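Local coordinates for protein periplasmic beta-glucosidase (Pseudomonas aeruginosa, PDB 6R5O) that probably hydrolyses terminal, non-reducing beta-D-glucosyl residues in the periplasm, releasing beta-D-glucose as a family 3 glycoside hydrolase, at residues Gly379-Ile384 against Leu472-Val477; Thr653-Tyr658 against Ile689-Gly694; Leu624-Glu629 against Leu637-Thr642. The protein carries 1 engineered substitution. All coordinates share one frame; numbering follows the deposited sequence.

Contact 1. Residues Gly379-Ile384 against Leu472-Val477; sequences GRIAVI and LVVAVV
Two neighbouring parallel strands in the mixed sheet of the glycoside hydrolase family 3 C-terminal domain meet here, with Ala382 and Ile384 each bracketing one residue of strand 472-477. Ala382 N donates to Leu472 O at 3.1 Å and Ala382 O accepts from Val474 N at 2.8 Å, so the N and O of Ala382 bracket Val473. The pattern repeats around Ala475: Ile384 N reaches Val474 O over 3.1 Å, and Val476 N returns to Ile384 O over 2.8 Å. The carbonyl of Ile384 also receives a CA-H...O contact from Ala475 CA, so a weak C-H contact accompanies the N-H...O bond on this oxygen.

Side chains alternate between the two faces. On one, Ile384 crosses Val473 at about a right angle, its CD1 lying 3.5 Å from Val473 CG1. CG1 of Ile384 stands anti to its own carbonyl carbon (chi1 -59°), and a second torsion of 122° turns the terminal methyl toward strand 472-477. Ala382 CB continues this face, 3.9 Å from Val473 CG2, while Leu502 and Leu503 of helix 497-507 pack against Ile384 and Ala475. On the other face, Ile381 and Val474 approach obliquely through their CG2 methyls, 4.2 Å apart.

Strand 513-518 borders 472-477 beyond this pair, and strand 423-427 borders 380-384. Buried aliphatic residues on both faces, with a helix over one of them, are characteristic of the interior of an alpha/beta sandwich.

Contact 2. Residues Thr653-Tyr658 against Ile689-Gly694; sequences TVVQLY and IVFRLG
Tyr658 OH donates to Gln656 OE1 at 2.8 Å, on the far side of the strand whose Val655 and Leu657 meet Ile689, Phe691 and Leu693. The carboxamide is held at its other end as well, though less firmly: Gln656 NE2 makes weak bonds to Val654 O and to Leu720 O. Together these interactions would probably limit the rotation of the amide; the Gln656 side chain also touches Trp98.

Across the contact the meeting is apolar. Leu657 CB sits over the centre of the Phe691 ring, 4.0 Å from the centroid and only 6° off the ring normal, a CH-pi contact. The two side chains slide past each other in opposite directions, so that Leu657 CD1 goes on to the base of the ring, 4.1 Å from Phe691 CG. The other branch of Leu657 serves a different neighbour, its CD2 touching Leu693 CD2 at 3.8 Å. The ring edge is used too: Val655 O lies in the ring plane, 3.7 Å from Phe691 CZ.

Strands 653-658 and 689-693 belong to the two facing sheets of the fibronectin type III-like beta sandwich, and their axes pass 9.5 Å apart at an angle of 25°. Inward-pointing residues therefore bridge the gap mainly by side chains, with no backbone pairing between the strands.

At the Ile689 end of the contact, Val655 and Ile689 reach toward each other tip to tip. Ile689 is extended beyond CG1 (chi2 -159°), which carries its CD1 to 3.7 Å from Val655 CG2. Leu643 of strand 637-645 and Val718 of strand 712-719 also touch Val655, while Arg677 lies against both Ile689 and Phe691.

Contact 3. Residues Leu624-Glu629 against Leu637-Thr642; sequences LRLSSE and LEARVT
Arg625 and Arg640 form an antiparallel hydrogen-bonded pair at one border of the smaller sheet of the fibronectin-like sandwich. Arg625 N donates to Arg640 O at 2.9 Å, and Arg640 N answers to Arg625 O at 2.8 Å. A third bond, from Ser627 N to Glu638 O at 2.8 Å, extends the ladder just before the chain leaves the strand; Ser627 already has helical backbone angles (-46°, -49°).

The packed side faces the sandwich interior, where Leu624, Leu637, Ala639 and Val641 are buried. Leu624 CD1 lies 3.7 Å from Arg640 O and 4.2 Å from Val641 CB, and both Leu624 and Val641 touch Val718 of the opposite sheet. Farther along, Leu626 and Leu637 pack against Phe730 of strand 726-732.

The outward face is more polar, with Arg625 and Ser627 exposed to solvent. Here the two arginines are in contact through their CB atoms, 4.2 Å apart, before their chains part: Arg625 bends at its second torsion (-67°) into solvent. Arg640 instead pairs with Glu638 and Glu688; the modelled NH1 to OE1 distance to Glu638 is too short to be taken literally. The two carboxylates would help offset the charge of its guanidinium group. Ser627 CB rests on Glu638 CB at 3.7 Å at this exposed margin.

On the inward side, the CD2 methyl of Leu626 comes to 3.9 Å from Ala639 CB.

Contact 1 comes first and closes a long loop: after 380-384 the chain visits strand 423-427 at the sheet border, then returns through helix 456-468 to lay 472-477 on the opposite flank of 380-384. Contacts 3 and 2 follow in series, without nesting or crossing, in the beta sandwich; the nearest atoms of contacts 1 and 2 are about 23 Å apart. Contact 3 pairs neighbouring strands of one sheet, and the short link between them runs through edge strand 630-631 of the other, whereas contact 2 closes a 30-residue excursion and ties the two sheets together. The two touch through strands 637-645 and 688-693, where Phe691 O and Ala639 N, 2.6 Å apart, probably hydrogen-bond.

Contact 1. Residues Gly379-Ile384 against Leu472-Val477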
ATOM      1  N   GLY A 379      24.230  30.397  29.923  1.00 63.19           N
ATOM      2  CA  GLY A 379      25.318  30.669  28.958  1.00 59.47           C
ATOM      3  C   GLY A 379      24.856  31.259  27.636  1.00 56.87           C
ATOM      4  O   GLY A 379      23.940  32.098  27.641  1.00 50.08           O
ATOM      5  N   ARG A 380      25.494  30.824  26.544  1.00 55.09           N
ATOM      6  CA  ARG A 380      25.173  31.207  25.143  1.00 56.34           C
ATOM      7  C   ARG A 380      24.585  29.998  24.406  1.00 55.51           C
ATOM      8  O   ARG A 380      25.163  28.886  24.496  1.00 53.45           O
ATOM      9  CB  ARG A 380      26.417  31.730  24.423  1.00 55.58           C
ATOM     10  CG  ARG A 380      27.093  32.886  25.145  1.00 57.49           C
ATOM     11  CD  ARG A 380      28.258  33.483  24.373  1.00 53.81           C
ATOM     12  NE  ARG A 380      28.006  34.907  24.178  1.00 54.10           N
ATOM     13  CZ  ARG A 380      27.673  35.488  23.023  1.00 50.50           C
ATOM     14  NH1 ARG A 380      27.454  36.792  22.971  1.00 48.58           N
ATOM     15  NH2 ARG A 380      27.573  34.781  21.917  1.00 53.20           N
ATOM     16  N   ILE A 381      23.467  30.229  23.717  1.00 54.43           N
ATOM     17  CA  ILE A 381      22.625  29.187  23.069  1.00 49.87           C
ATOM     18  C   ILE A 381      22.263  29.697  21.676  1.00 46.05           C
ATOM     19  O   ILE A 381      21.682  30.790  21.585  1.00 45.30           O
ATOM     20  CB  ILE A 381      21.393  28.888  23.946  1.00 51.98           C
ATOM     21  CG1 ILE A 381      21.788  28.201  25.258  1.00 52.41           C
ATOM     22  CG2 ILE A 381      20.357  28.073  23.187  1.00 54.92           C
ATOM     23  CD1 ILE A 381      20.710  28.240  26.329  1.00 51.55           C
ATOM     24  N   ALA A 382      22.637  28.948  20.639  1.00 41.73           N
ATOM     25  CA  ALA A 382      22.291  29.234  19.228  1.00 42.88           C
ATOM     26  C   ALA A 382      20.901  28.671  18.901  1.00 42.52           C
ATOM     27  O   ALA A 382      20.668  27.482  19.130  1.00 46.70           O
ATOM     28  CB  ALA A 382      23.339  28.652  18.318  1.00 41.30           C
ATOM     29  N   VAL A 383      20.011  29.497  18.367  1.00 41.10           N
ATOM     30  CA  VAL A 383      18.656  29.063  17.922  1.00 45.49           C
ATOM     31  C   VAL A 383      18.601  29.195  16.393  1.00 46.72           C
ATOM     32  O   VAL A 383      18.496  30.331  15.902  1.00 54.30           O
ATOM     33  CB  VAL A 383      17.554  29.871  18.636  1.00 44.00           C
ATOM     34  CG1 VAL A 383      16.159  29.388  18.279  1.00 43.29           C
ATOM     35  CG2 VAL A 383      17.748  29.849  20.140  1.00 43.60           C
ATOM     36  N   ILE A 384      18.704  28.072  15.675  1.00 44.65           N
ATOM     37  CA  ILE A 384      18.785  28.015  14.185  1.00 45.93           C
ATOM     38  C   ILE A 384      17.662  27.135  13.625  1.00 41.61           C
ATOM     39  O   ILE A 384      17.432  26.052  14.175  1.00 40.63           O
ATOM     40  CB  ILE A 384      20.168  27.491  13.742  1.00 50.91           C
ATOM     41  CG1 ILE A 384      21.291  28.382  14.278  1.00 51.70           C
ATOM     42  CG2 ILE A 384      20.255  27.297  12.223  1.00 50.02           C
ATOM     43  CD1 ILE A 384      22.287  27.629  15.122  1.00 53.75           C
ATOM     44  N   LEU A 472      26.266  25.661  22.653  1.00 56.52           N
ATOM     45  CA  LEU A 472      25.509  24.553  22.000  1.00 55.61           C
ATOM     46  C   LEU A 472      24.422  25.103  21.056  1.00 53.01           C
ATOM     47  O   LEU A 472      24.021  26.282  21.208  1.00 51.76           O
ATOM     48  CB  LEU A 472      24.903  23.651  23.080  1.00 53.53           C
ATOM     49  CG  LEU A 472      23.955  24.334  24.064  1.00 54.43           C
ATOM     50  CD1 LEU A 472      22.519  24.341  23.542  1.00 53.98           C
ATOM     51  CD2 LEU A 472      24.027  23.663  25.433  1.00 55.64           C
ATOM     52  N   VAL A 473      23.967  24.268  20.119  1.00 46.20           N
ATOM     53  CA  VAL A 473      22.943  24.632  19.104  1.00 50.94           C
ATOM     54  C   VAL A 473      21.613  23.954  19.449  1.00 50.91           C
ATOM     55  O   VAL A 473      21.624  22.803  19.875  1.00 54.61           O
ATOM     56  CB  VAL A 473      23.413  24.287  17.677  1.00 55.74           C
ATOM     57  CG1 VAL A 473      22.299  24.437  16.649  1.00 55.42           C
ATOM     58  CG2 VAL A 473      24.608  25.132  17.266  1.00 56.04           C
ATOM     59  N   VAL A 474      20.511  24.674  19.249  1.00 48.90           N
ATOM     60  CA  VAL A 474      19.111  24.166  19.288  1.00 46.41           C
ATOM     61  C   VAL A 474      18.508  24.420  17.899  1.00 49.29           C
ATOM     62  O   VAL A 474      18.346  25.601  17.530  1.00 44.49           O
ATOM     63  CB  VAL A 474      18.303  24.865  20.397  1.00 46.71           C
ATOM     64  CG1 VAL A 474      16.811  24.626  20.249  1.00 46.40           C
ATOM     65  CG2 VAL A 474      18.767  24.461  21.791  1.00 45.29           C
ATOM     66  N   ALA A 475      18.227  23.348  17.152  1.00 49.76           N
ATOM     67  CA  ALA A 475      17.831  23.397  15.725  1.00 46.49           C
ATOM     68  C   ALA A 475      16.323  23.166  15.592  1.00 44.27           C
ATOM     69  O   ALA A 475      15.841  22.090  15.996  1.00 48.41           O
ATOM     70  CB  ALA A 475      18.617  22.379  14.944  1.00 48.32           C
ATOM     71  N   VAL A 476      15.605  24.151  15.055  1.00 40.41           N
ATOM     72  CA  VAL A 476      14.133  24.099  14.855  1.00 42.46           C
ATOM     73  C   VAL A 476      13.887  23.841  13.366  1.00 48.05           C
ATOM     74  O   VAL A 476      13.872  24.814  12.557  1.00 47.69           O
ATOM     75  CB  VAL A 476      13.428  25.370  15.362  1.00 45.04           C
ATOM     76  CG1 VAL A 476      11.919  25.178  15.390  1.00 46.91           C
ATOM     77  CG2 VAL A 476      13.933  25.801  16.734  1.00 42.09           C
ATOM     78  N   VAL A 477      13.680  22.558  13.044  1.00 52.64           N
ATOM     79  CA  VAL A 477      13.661  21.969  11.666  1.00 50.64           C
ATOM     80  C   VAL A 477      12.401  21.109  11.499  1.00 48.22           C
ATOM     81  O   VAL A 477      11.858  20.636  12.536  1.00 46.63           O
ATOM     82  CB  VAL A 477      14.930  21.127  11.404  1.00 47.67           C
ATOM     83  CG1 VAL A 477      16.159  22.005  11.260  1.00 48.49           C
ATOM     84  CG2 VAL A 477      15.161  20.063  12.477  1.00 46.78           C
TER

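Contact 2. Residues Thr653-Tyr658 against Ile689-Gly694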
ATOM      1  N   THR A 653       5.431   8.305  33.004  1.00 52.31           N
ATOM      2  CA  THR A 653       5.518   7.266  31.946  1.00 53.29           C
ATOM      3  C   THR A 653       4.085   6.819  31.606  1.00 50.62           C
ATOM      4  O   THR A 653       3.124   7.456  32.082  1.00 52.50           O
ATOM      5  CB  THR A 653       6.494   6.149  32.361  1.00 53.17           C
ATOM      6  OG1 THR A 653       6.683   5.283  31.241  1.00 54.16           O
ATOM      7  CG2 THR A 653       6.048   5.350  33.565  1.00 52.87           C
ATOM      8  N   VAL A 654       3.939   5.800  30.761  1.00 46.42           N
ATOM      9  CA  VAL A 654       2.619   5.250  30.336  1.00 42.42           C
ATOM     10  C   VAL A 654       2.754   3.729  30.289  1.00 44.04           C
ATOM     11  O   VAL A 654       3.455   3.237  29.381  1.00 48.85           O
ATOM     12  CB  VAL A 654       2.169   5.821  28.976  1.00 39.34           C
ATOM     13  CG1 VAL A 654       0.840   5.228  28.540  1.00 37.56           C
ATOM     14  CG2 VAL A 654       2.105   7.339  28.988  1.00 36.78           C
ATOM     15  N   VAL A 655       2.130   3.022  31.236  1.00 45.25           N
ATOM     16  CA  VAL A 655       2.211   1.532  31.336  1.00 45.09           C
ATOM     17  C   VAL A 655       1.093   0.950  30.463  1.00 45.78           C
ATOM     18  O   VAL A 655      -0.087   1.281  30.717  1.00 47.70           O
ATOM     19  CB  VAL A 655       2.157   1.051  32.800  1.00 44.06           C
ATOM     20  CG1 VAL A 655       2.315  -0.460  32.923  1.00 41.59           C
ATOM     21  CG2 VAL A 655       3.205   1.760  33.644  1.00 44.01           C
ATOM     22  N   GLN A 656       1.471   0.149  29.455  1.00 49.96           N
ATOM     23  CA  GLN A 656       0.609  -0.279  28.316  1.00 49.28           C
ATOM     24  C   GLN A 656       0.365  -1.787  28.386  1.00 43.03           C
ATOM     25  O   GLN A 656       1.318  -2.534  28.707  1.00 37.35           O
ATOM     26  CB  GLN A 656       1.257   0.087  26.982  1.00 51.78           C
ATOM     27  CG  GLN A 656       1.265   1.576  26.688  1.00 54.33           C
ATOM     28  CD  GLN A 656       2.501   2.000  25.932  1.00 57.02           C
ATOM     29  OE1 GLN A 656       2.910   1.379  24.950  1.00 59.20           O
ATOM     30  NE2 GLN A 656       3.113   3.072  26.398  1.00 58.59           N
ATOM     31  N   LEU A 657      -0.873  -2.193  28.088  1.00 42.21           N
ATOM     32  CA  LEU A 657      -1.342  -3.602  28.119  1.00 46.68           C
ATOM     33  C   LEU A 657      -1.626  -4.061  26.691  1.00 48.48           C
ATOM     34  O   LEU A 657      -2.546  -3.485  26.055  1.00 47.44           O
ATOM     35  CB  LEU A 657      -2.616  -3.700  28.959  1.00 48.93           C
ATOM     36  CG  LEU A 657      -3.262  -5.083  28.992  1.00 50.15           C
ATOM     37  CD1 LEU A 657      -2.685  -5.931  30.131  1.00 46.64           C
ATOM     38  CD2 LEU A 657      -4.779  -4.956  29.090  1.00 51.06           C
ATOM     39  N   TYR A 658      -0.878  -5.068  26.236  1.00 47.60           N
ATOM     40  CA  TYR A 658      -1.016  -5.688  24.896  1.00 43.82           C
ATOM     41  C   TYR A 658      -1.497  -7.125  25.068  1.00 41.81           C
ATOM     42  O   TYR A 658      -1.060  -7.790  26.037  1.00 35.43           O
ATOM     43  CB  TYR A 658       0.301  -5.595  24.125  1.00 42.83           C
ATOM     44  CG  TYR A 658       0.706  -4.181  23.797  1.00 43.24           C
ATOM     45  CD1 TYR A 658       0.106  -3.482  22.756  1.00 39.01           C
ATOM     46  CD2 TYR A 658       1.676  -3.527  24.545  1.00 42.39           C
ATOM     47  CE1 TYR A 658       0.476  -2.181  22.453  1.00 38.71           C
ATOM     48  CE2 TYR A 658       2.048  -2.222  24.260  1.00 40.91           C
ATOM     49  CZ  TYR A 658       1.440  -1.540  23.216  1.00 40.44           C
ATOM     50  OH  TYR A 658       1.800  -0.245  22.940  1.00 42.99           O
ATOM     51  N   ILE A 689      -0.217  -1.261  39.644  1.00 48.64           N
ATOM     52  CA  ILE A 689      -1.266  -1.076  38.596  1.00 50.97           C
ATOM     53  C   ILE A 689      -2.064  -2.376  38.447  1.00 52.54           C
ATOM     54  O   ILE A 689      -1.466  -3.479  38.506  1.00 43.61           O
ATOM     55  CB  ILE A 689      -0.691  -0.612  37.247  1.00 52.78           C
ATOM     56  CG1 ILE A 689       0.345   0.503  37.445  1.00 58.30           C
ATOM     57  CG2 ILE A 689      -1.846  -0.212  36.326  1.00 51.69           C
ATOM     58  CD1 ILE A 689       0.616   1.387  36.240  1.00 62.26           C
ATOM     59  N   VAL A 690      -3.377  -2.219  38.260  1.00 52.76           N
ATOM     60  CA  VAL A 690      -4.340  -3.341  38.112  1.00 50.78           C
ATOM     61  C   VAL A 690      -5.081  -3.152  36.786  1.00 49.01           C
ATOM     62  O   VAL A 690      -5.665  -2.083  36.580  1.00 45.95           O
ATOM     63  CB  VAL A 690      -5.278  -3.430  39.328  1.00 48.74           C
ATOM     64  CG1 VAL A 690      -6.145  -4.684  39.299  1.00 47.64           C
ATOM     65  CG2 VAL A 690      -4.490  -3.354  40.628  1.00 48.64           C
ATOM     66  N   PHE A 691      -4.977  -4.158  35.916  1.00 50.61           N
ATOM     67  CA  PHE A 691      -5.675  -4.266  34.611  1.00 53.14           C
ATOM     68  C   PHE A 691      -6.726  -5.381  34.720  1.00 54.89           C
ATOM     69  O   PHE A 691      -6.386  -6.490  35.172  1.00 52.69           O
ATOM     70  CB  PHE A 691      -4.649  -4.513  33.500  1.00 48.74           C
ATOM     71  CG  PHE A 691      -3.922  -3.280  33.024  1.00 46.88           C
ATOM     72  CD1 PHE A 691      -4.591  -2.292  32.309  1.00 46.05           C
ATOM     73  CD2 PHE A 691      -2.562  -3.113  33.265  1.00 42.84           C
ATOM     74  CE1 PHE A 691      -3.924  -1.157  31.857  1.00 44.64           C
ATOM     75  CE2 PHE A 691      -1.900  -1.975  32.822  1.00 42.54           C
ATOM     76  CZ  PHE A 691      -2.580  -0.997  32.119  1.00 43.93           C
ATOM     77  N   ARG A 692      -7.970  -5.080  34.352  1.00 55.44           N
ATOM     78  CA  ARG A 692      -9.097  -6.043  34.399  1.00 62.41           C
ATOM     79  C   ARG A 692      -9.424  -6.475  32.973  1.00 59.50           C
ATOM     80  O   ARG A 692      -9.639  -5.574  32.123  1.00 53.82           O
ATOM     81  CB  ARG A 692     -10.321  -5.423  35.082  1.00 74.84           C
ATOM     82  CG  ARG A 692     -11.059  -4.390  34.235  1.00 82.50           C
ATOM     83  CD  ARG A 692     -11.972  -3.478  35.037  1.00 90.09           C
ATOM     84  NE  ARG A 692     -13.251  -4.103  35.351  1.00 87.74           N
ATOM     85  CZ  ARG A 692     -14.345  -3.449  35.735  1.00 89.36           C
ATOM     86  NH1 ARG A 692     -14.350  -2.130  35.848  1.00 88.33           N
ATOM     87  NH2 ARG A 692     -15.452  -4.122  35.993  1.00 90.49           N
ATOM     88  N   LEU A 693      -9.462  -7.796  32.741  1.00 62.81           N
ATOM     89  CA  LEU A 693      -9.551  -8.412  31.390  1.00 66.14           C
ATOM     90  C   LEU A 693     -10.744  -9.367  31.315  1.00 62.04           C
ATOM     91  O   LEU A 693     -10.658 -10.482  31.889  1.00 56.87           O
ATOM     92  CB  LEU A 693      -8.246  -9.155  31.082  1.00 68.71           C
ATOM     93  CG  LEU A 693      -7.114  -8.303  30.504  1.00 65.54           C
ATOM     94  CD1 LEU A 693      -5.917  -9.184  30.177  1.00 65.10           C
ATOM     95  CD2 LEU A 693      -7.570  -7.524  29.270  1.00 64.57           C
ATOM     96  N   GLY A 694     -11.786  -8.950  30.592  1.00 57.98           N
ATOM     97  CA  GLY A 694     -13.001  -9.742  30.339  1.00 56.10           C
ATOM     98  C   GLY A 694     -12.961 -10.383  28.966  1.00 54.82           C
ATOM     99  O   GLY A 694     -11.994 -10.144  28.219  1.00 50.28           O
TER

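Contact 3. Residues Leu624-Glu629 against Leu637-Thr642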
ATOM      1  N   LEU A 624       5.205  -9.416  35.802  1.00 54.51           N
ATOM      2  CA  LEU A 624       3.741  -9.393  35.511  1.00 53.07           C
ATOM      3  C   LEU A 624       3.074 -10.620  36.145  1.00 54.52           C
ATOM      4  O   LEU A 624       3.530 -11.734  35.866  1.00 52.00           O
ATOM      5  CB  LEU A 624       3.518  -9.370  33.995  1.00 50.91           C
ATOM      6  CG  LEU A 624       2.058  -9.322  33.541  1.00 51.02           C
ATOM      7  CD1 LEU A 624       1.364  -8.063  34.026  1.00 54.72           C
ATOM      8  CD2 LEU A 624       1.949  -9.400  32.032  1.00 50.59           C
ATOM      9  N   ARG A 625       2.043 -10.407  36.973  1.00 60.10           N
ATOM     10  CA  ARG A 625       1.287 -11.468  37.700  1.00 61.04           C
ATOM     11  C   ARG A 625      -0.173 -11.473  37.223  1.00 60.90           C
ATOM     12  O   ARG A 625      -0.779 -10.376  37.106  1.00 56.57           O
ATOM     13  CB  ARG A 625       1.328 -11.237  39.213  1.00 63.52           C
ATOM     14  CG  ARG A 625       2.712 -11.343  39.833  1.00 69.92           C
ATOM     15  CD  ARG A 625       3.324 -12.732  39.803  1.00 73.33           C
ATOM     16  NE  ARG A 625       4.660 -12.707  40.395  1.00 76.96           N
ATOM     17  CZ  ARG A 625       5.809 -12.920  39.749  1.00 80.02           C
ATOM     18  NH1 ARG A 625       5.821 -13.197  38.455  1.00 77.45           N
ATOM     19  NH2 ARG A 625       6.952 -12.857  40.412  1.00 81.63           N
ATOM     20  N   LEU A 626      -0.723 -12.664  36.965  1.00 60.31           N
ATOM     21  CA  LEU A 626      -2.145 -12.842  36.569  1.00 58.53           C
ATOM     22  C   LEU A 626      -2.925 -13.439  37.742  1.00 59.10           C
ATOM     23  O   LEU A 626      -2.415 -14.357  38.413  1.00 54.05           O
ATOM     24  CB  LEU A 626      -2.233 -13.713  35.309  1.00 53.58           C
ATOM     25  CG  LEU A 626      -1.725 -13.060  34.020  1.00 51.38           C
ATOM     26  CD1 LEU A 626      -1.903 -13.995  32.837  1.00 49.01           C
ATOM     27  CD2 LEU A 626      -2.405 -11.719  33.743  1.00 50.21           C
ATOM     28  N   SER A 627      -4.112 -12.867  37.964  1.00 61.48           N
ATOM     29  CA  SER A 627      -5.142 -13.251  38.957  1.00 59.44           C
ATOM     30  C   SER A 627      -5.360 -14.769  38.941  1.00 63.88           C
ATOM     31  O   SER A 627      -5.352 -15.369  40.031  1.00 67.31           O
ATOM     32  CB  SER A 627      -6.407 -12.506  38.644  1.00 56.19           C
ATOM     33  OG  SER A 627      -7.418 -12.817  39.569  1.00 61.48           O
ATOM     34  N   SER A 628      -5.557 -15.359  37.753  1.00 62.67           N
ATOM     35  CA  SER A 628      -5.859 -16.801  37.564  1.00 65.67           C
ATOM     36  C   SER A 628      -5.234 -17.344  36.270  1.00 65.86           C
ATOM     37  O   SER A 628      -5.071 -16.584  35.297  1.00 53.97           O
ATOM     38  CB  SER A 628      -7.353 -17.048  37.607  1.00 70.43           C
ATOM     39  OG  SER A 628      -7.948 -16.900  36.323  1.00 70.32           O
ATOM     40  N   GLU A 629      -4.940 -18.647  36.270  1.00 71.06           N
ATOM     41  CA  GLU A 629      -4.367 -19.412  35.130  1.00 67.40           C
ATOM     42  C   GLU A 629      -5.445 -19.690  34.073  1.00 62.03           C
ATOM     43  O   GLU A 629      -5.074 -19.973  32.929  1.00 64.30           O
ATOM     44  CB  GLU A 629      -3.812 -20.736  35.656  1.00 68.02           C
ATOM     45  CG  GLU A 629      -2.550 -20.567  36.471  1.00 68.17           C
ATOM     46  CD  GLU A 629      -1.265 -20.640  35.663  1.00 72.94           C
ATOM     47  OE1 GLU A 629      -1.277 -20.264  34.468  1.00 75.65           O
ATOM     48  OE2 GLU A 629      -0.250 -21.079  36.228  1.00 76.05           O
ATOM     49  N   LEU A 637     -10.595 -11.244  34.698  1.00 55.41           N
ATOM     50  CA  LEU A 637      -9.212 -11.521  35.149  1.00 52.30           C
ATOM     51  C   LEU A 637      -8.551 -10.199  35.555  1.00 52.59           C
ATOM     52  O   LEU A 637      -8.894  -9.139  34.968  1.00 46.68           O
ATOM     53  CB  LEU A 637      -8.457 -12.173  33.987  1.00 54.58           C
ATOM     54  CG  LEU A 637      -7.243 -12.999  34.402  1.00 55.65           C
ATOM     55  CD1 LEU A 637      -7.682 -14.300  35.056  1.00 54.97           C
ATOM     56  CD2 LEU A 637      -6.345 -13.272  33.210  1.00 55.42           C
ATOM     57  N   GLU A 638      -7.608 -10.272  36.496  1.00 52.67           N
ATOM     58  CA  GLU A 638      -6.796  -9.122  36.959  1.00 51.24           C
ATOM     59  C   GLU A 638      -5.328  -9.346  36.583  1.00 48.49           C
ATOM     60  O   GLU A 638      -4.792 -10.431  36.847  1.00 41.86           O
ATOM     61  CB  GLU A 638      -7.003  -8.890  38.454  1.00 57.10           C
ATOM     62  CG  GLU A 638      -8.026  -7.802  38.728  1.00 60.06           C
ATOM     63  CD  GLU A 638      -8.501  -7.737  40.167  1.00 67.46           C
ATOM     64  OE1 GLU A 638      -7.687  -8.049  41.069  1.00 71.34           O
ATOM     65  OE2 GLU A 638      -9.684  -7.379  40.384  1.00 70.52           O
ATOM     66  N   ALA A 639      -4.713  -8.325  35.978  1.00 51.12           N
ATOM     67  CA  ALA A 639      -3.286  -8.277  35.591  1.00 51.39           C
ATOM     68  C   ALA A 639      -2.579  -7.247  36.474  1.00 47.86           C
ATOM     69  O   ALA A 639      -2.982  -6.072  36.439  1.00 45.38           O
ATOM     70  CB  ALA A 639      -3.161  -7.954  34.122  1.00 52.09           C
ATOM     71  N   ARG A 640      -1.553  -7.697  37.204  1.00 50.16           N
ATOM     72  CA  ARG A 640      -0.882  -6.945  38.304  1.00 54.18           C
ATOM     73  C   ARG A 640       0.601  -6.718  37.986  1.00 49.25           C
ATOM     74  O   ARG A 640       1.292  -7.706  37.685  1.00 46.49           O
ATOM     75  CB  ARG A 640      -0.962  -7.692  39.644  1.00 58.88           C
ATOM     76  CG  ARG A 640      -2.240  -8.470  39.921  1.00 65.73           C
ATOM     77  CD  ARG A 640      -2.483  -8.589  41.415  1.00 66.10           C
ATOM     78  NE  ARG A 640      -3.038  -7.345  41.943  1.00 66.94           N
ATOM     79  CZ  ARG A 640      -4.329  -7.009  41.901  1.00 67.02           C
ATOM     80  NH1 ARG A 640      -5.218  -7.833  41.359  1.00 68.03           N
ATOM     81  NH2 ARG A 640      -4.728  -5.863  42.428  1.00 59.56           N
ATOM     82  N   VAL A 641       1.066  -5.467  38.116  1.00 49.68           N
ATOM     83  CA  VAL A 641       2.484  -5.044  37.895  1.00 49.12           C
ATOM     84  C   VAL A 641       2.764  -3.786  38.736  1.00 46.13           C
ATOM     85  O   VAL A 641       1.852  -2.913  38.810  1.00 42.30           O
ATOM     86  CB  VAL A 641       2.755  -4.825  36.390  1.00 52.36           C
ATOM     87  CG1 VAL A 641       2.096  -3.565  35.830  1.00 50.54           C
ATOM     88  CG2 VAL A 641       4.244  -4.831  36.086  1.00 54.59           C
ATOM     89  N   THR A 642       3.970  -3.689  39.325  1.00 43.85           N
ATOM     90  CA  THR A 642       4.435  -2.546  40.161  1.00 46.21           C
ATOM     91  C   THR A 642       5.318  -1.606  39.326  1.00 45.33           C
ATOM     92  O   THR A 642       6.416  -2.041  38.937  1.00 48.39           O
ATOM     93  CB  THR A 642       5.215  -3.046  41.393  1.00 49.85           C
ATOM     94  OG1 THR A 642       4.546  -4.177  41.951  1.00 48.52           O
ATOM     95  CG2 THR A 642       5.394  -1.992  42.464  1.00 47.90           C
TER